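Local atomic coordinates of 3-methyladenine DNA glycosylase (Helicobacter pylori, PDB entry 1PU6), a protein that excises alkylated bases such as 3-methyladenine from DNA, as a helix-hairpin-helix glycosylase of base excision repair. Residues A[87-90]-A[91-95]; A[109-112]-A[113-117]. All coordinates share one frame; numbering follows the deposited sequence.

Overall arrangement
Both contacts are local, each formed within one continuous run of nine residues, and they follow one another along the chain without overlap. Contact 1 (87-95) covers the loop after helix 77-83 and the first turn of helix 90-108; contact 2 (109-117) begins where that helix has ended and runs through helix 111-117. Helix 90-108 therefore spans the gap between them, their centres lying 25 Å apart and their nearest atoms about 14 Å apart, with no touch. Their centres lie 18 and 17 Å from the centre of the chain, respectively. Within this all-helical HhH-GPD protein, the two contacts mark the starts of two successive helices, at the two ends of helix 90-108.

Contact 1: A[87-90]-A[91-95]; sequences SGFY and NQKAK
The Phe89 ring meets Lys93 NZ at its edge, in the plane of the ring, with CD1 3.9 Å from NZ. Gln92 NE2 approaches the same residue obliquely, 4.0 Å from Phe89 CB, and its amide plane stands almost perpendicular to the ring (87°). Tyr90 and Asn91 run alongside each other and point the same way: Asn91 ND2 comes 3.4 Å from Tyr90 CE1, and a water links their ends, accepting from ND2 and hydrogen-bonded to Tyr90 OH. With Tyr90 CG between the backbone N and the carbonyl carbon (chi1 54°), the ring lies beside Asn91 N.

Lys93 is buried and carries most of the polar contact. Extended beyond CG, its chain passes Gly88 O, with CD at 3.4 Å, and delivers NZ to Ser87 O at 2.9 Å, the donor tilted from the carbonyl plane. Leu39 O and Gln41 O also accept from NZ, so three backbone carbonyls grip one buried ammonium. Along the backbone, Lys93 N bonds Phe89 O at 2.9 Å and Ala94 N bonds Tyr90 O at 3.0 Å. The whole is a helix N-terminus, with Phe89 at the N-cap position and a first-turn lysine tying the preceding loop to helix 90-108.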
# COMPACT_ATOMS: atom_id res chain seq x y z
N SER A 87 6.80 12.23 8.71
CA SER A 87 5.78 11.18 8.83
C SER A 87 5.70 10.54 10.22
O SER A 87 4.97 9.56 10.41
CB SER A 87 5.89 10.11 7.67
OG SER A 87 7.22 9.64 7.50
N GLY A 88 6.40 11.14 11.18
CA GLY A 88 6.25 10.81 12.59
C GLY A 88 6.87 9.49 13.00
O GLY A 88 7.29 8.66 12.15
N PHE A 89 6.92 9.24 14.32
CA PHE A 89 7.45 7.98 14.81
C PHE A 89 8.75 7.62 14.13
O PHE A 89 8.93 6.46 13.72
CB PHE A 89 6.42 6.85 14.64
CG PHE A 89 5.06 7.24 15.06
CD1 PHE A 89 4.07 7.55 14.09
CD2 PHE A 89 4.77 7.46 16.41
CE1 PHE A 89 2.81 7.98 14.51
CE2 PHE A 89 3.51 7.88 16.82
CZ PHE A 89 2.53 8.14 15.88
N TYR A 90 9.63 8.61 14.05
CA TYR A 90 10.74 8.56 13.09
C TYR A 90 11.87 7.65 13.57
O TYR A 90 12.51 7.03 12.73
CB TYR A 90 11.21 9.95 12.64
CG TYR A 90 11.58 10.85 13.81
CD1 TYR A 90 12.83 10.77 14.39
CD2 TYR A 90 10.65 11.78 14.29
CE1 TYR A 90 13.19 11.59 15.45
CE2 TYR A 90 10.99 12.60 15.36
CZ TYR A 90 12.27 12.50 15.93
OH TYR A 90 12.65 13.33 17.01
N ASN A 91 12.06 7.49 14.87
CA ASN A 91 13.03 6.50 15.35
C ASN A 91 12.53 5.06 15.06
O ASN A 91 13.30 4.21 14.53
CB ASN A 91 13.35 6.70 16.86
CG ASN A 91 14.10 7.98 17.11
OD1 ASN A 91 15.30 8.08 16.81
ND2 ASN A 91 13.41 9.00 17.67
N GLN A 92 11.26 4.80 15.35
CA GLN A 92 10.75 3.42 15.09
C GLN A 92 10.77 3.14 13.57
O GLN A 92 11.12 2.01 13.13
CB GLN A 92 9.34 3.27 15.56
CG GLN A 92 9.30 3.18 17.10
CD GLN A 92 7.90 3.32 17.63
OE1 GLN A 92 7.24 2.28 17.88
NE2 GLN A 92 7.42 4.58 17.82
N LYS A 93 10.33 4.11 12.76
CA LYS A 93 10.22 3.87 11.31
C LYS A 93 11.57 3.76 10.61
O LYS A 93 11.73 2.94 9.72
CB LYS A 93 9.35 4.95 10.67
CG LYS A 93 7.89 4.63 10.96
CD LYS A 93 7.02 5.74 10.45
CE LYS A 93 5.55 5.43 10.65
NZ LYS A 93 4.67 6.65 10.30
N ALA A 94 12.55 4.55 11.06
CA ALA A 94 13.90 4.38 10.52
C ALA A 94 14.41 2.97 10.79
O ALA A 94 14.91 2.29 9.87
CB ALA A 94 14.89 5.45 11.09
N LYS A 95 14.31 2.50 12.03
CA LYS A 95 14.79 1.16 12.32
C LYS A 95 13.99 0.06 11.51
O LYS A 95 14.56 -0.91 11.00
CB LYS A 95 14.68 0.86 13.83
CG LYS A 95 15.06 -0.63 14.14
CD LYS A 95 15.35 -0.80 15.61
CE LYS A 95 15.55 -2.28 15.96
NZ LYS A 95 16.78 -2.90 15.33
O HOH W 1 14.77 11.70 18.54

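Contact 2: A[109-112]-A[113-117]; sequences QSFE and NFKQE
Phe111 and Phe114, both buried, form the tight side of this helical turn, where Phe111 CE1 lies 3.8 Å from Phe114 CD2. The rings meet rim to rim, neither over the other's face, with centroids 5.8 Å apart and planes inclined by only 20°. Lys115 covers one face of Phe111 in a CH-pi contact: its CG sits 4.2 Å from the ring centroid, 15° off the normal. A bend at chi3 then carries the lysine chain along the ring, bringing CE to 3.7 Å from Phe111 CE2.

The start of the helix is fixed by a side-chain cap. Ser110 is the N-cap, and its OG accepts from Asn113 N at 3.0 Å with an N-H...O angle of 162°; OG also presses on Asn113 CB. Ser110 O and Phe111 O take the amides of Phe114 and Lys115, respectively.

The outer side is looser. Gln109 and Asn113 run side by side without a hydrogen bond between their amides, and Asn113 ND2 donates to Phe108 O. The opposite charges of Glu112 OE2 and Lys115 NZ stay 6.9 Å apart, not in contact.

Glu66 of helix 65-74 accepts from the amides of Phe111 and Glu112 at the helix start, and Leu69 of that helix touches Phe111. From helix 31-39, Leu34 touches both phenylalanines and Phe31 meets the Phe111 ring edge-to-face. Ile104 of helix 90-108 packs on Phe114, so helix 111-117 lays its aromatic side against three helices.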
# COMPACT_ATOMS: atom_id res chain seq x y z
N GLN A 109 17.85 -11.86 -1.99
CA GLN A 109 18.99 -11.41 -2.79
C GLN A 109 18.78 -10.11 -3.55
O GLN A 109 19.73 -9.31 -3.72
CB GLN A 109 19.59 -12.55 -3.67
CG GLN A 109 20.20 -13.69 -2.83
CD GLN A 109 19.17 -14.67 -2.22
OE1 GLN A 109 18.21 -15.13 -2.91
NE2 GLN A 109 19.36 -14.99 -0.92
N SER A 110 17.57 -9.90 -4.06
CA SER A 110 17.31 -8.69 -4.87
C SER A 110 15.87 -8.27 -4.71
O SER A 110 15.02 -9.07 -4.32
CB SER A 110 17.55 -9.00 -6.37
OG SER A 110 16.66 -10.01 -6.88
N PHE A 111 15.61 -6.98 -4.98
CA PHE A 111 14.25 -6.48 -4.97
C PHE A 111 13.44 -7.21 -6.06
O PHE A 111 12.27 -7.52 -5.86
CB PHE A 111 14.23 -4.95 -5.19
CG PHE A 111 12.88 -4.34 -5.08
CD1 PHE A 111 12.14 -4.47 -3.89
CD2 PHE A 111 12.33 -3.61 -6.15
CE1 PHE A 111 10.86 -3.89 -3.78
CE2 PHE A 111 11.05 -3.01 -6.04
CZ PHE A 111 10.33 -3.15 -4.85
N GLU A 112 14.05 -7.49 -7.21
CA GLU A 112 13.30 -8.18 -8.28
C GLU A 112 12.83 -9.57 -7.82
O GLU A 112 11.67 -9.93 -8.04
CB GLU A 112 14.19 -8.35 -9.53
CG GLU A 112 13.49 -9.07 -10.69
CD GLU A 112 14.17 -8.83 -12.03
OE1 GLU A 112 15.26 -8.21 -12.05
OE2 GLU A 112 13.62 -9.27 -13.08
N ASN A 113 13.72 -10.35 -7.20
CA ASN A 113 13.30 -11.67 -6.72
C ASN A 113 12.32 -11.57 -5.58
O ASN A 113 11.37 -12.38 -5.51
CB ASN A 113 14.52 -12.50 -6.32
CG ASN A 113 14.20 -13.97 -6.11
OD1 ASN A 113 13.59 -14.64 -7.01
ND2 ASN A 113 14.60 -14.50 -4.95
N PHE A 114 12.51 -10.58 -4.71
CA PHE A 114 11.56 -10.33 -3.60
C PHE A 114 10.14 -10.18 -4.15
O PHE A 114 9.19 -10.74 -3.60
CB PHE A 114 12.01 -9.04 -2.83
CG PHE A 114 10.96 -8.44 -1.91
CD1 PHE A 114 10.80 -8.87 -0.57
CD2 PHE A 114 10.20 -7.33 -2.35
CE1 PHE A 114 9.85 -8.24 0.29
CE2 PHE A 114 9.23 -6.71 -1.52
CZ PHE A 114 9.08 -7.14 -0.19
N LYS A 115 9.97 -9.38 -5.21
CA LYS A 115 8.63 -9.11 -5.68
C LYS A 115 7.97 -10.41 -6.15
O LYS A 115 6.78 -10.55 -6.04
CB LYS A 115 8.61 -8.10 -6.86
CG LYS A 115 8.95 -6.68 -6.47
CD LYS A 115 8.79 -5.68 -7.66
CE LYS A 115 10.02 -5.58 -8.46
NZ LYS A 115 9.81 -4.66 -9.67
N GLN A 116 8.77 -11.35 -6.67
CA GLN A 116 8.24 -12.64 -7.10
C GLN A 116 7.93 -13.60 -5.96
O GLN A 116 6.90 -14.28 -6.01
CB GLN A 116 9.18 -13.30 -8.10
CG GLN A 116 8.71 -14.62 -8.70
CD GLN A 116 9.75 -15.23 -9.65
OE1 GLN A 116 10.09 -14.63 -10.68
NE2 GLN A 116 10.28 -16.41 -9.29
N GLU A 117 8.78 -13.65 -4.92
CA GLU A 117 8.73 -14.74 -3.94
C GLU A 117 8.20 -14.38 -2.56
O GLU A 117 7.91 -15.32 -1.76
CB GLU A 117 10.11 -15.38 -3.79
CG GLU A 117 10.71 -15.93 -5.09
CD GLU A 117 10.06 -17.22 -5.58
OE1 GLU A 117 10.33 -17.60 -6.75
OE2 GLU A 117 9.31 -17.88 -4.78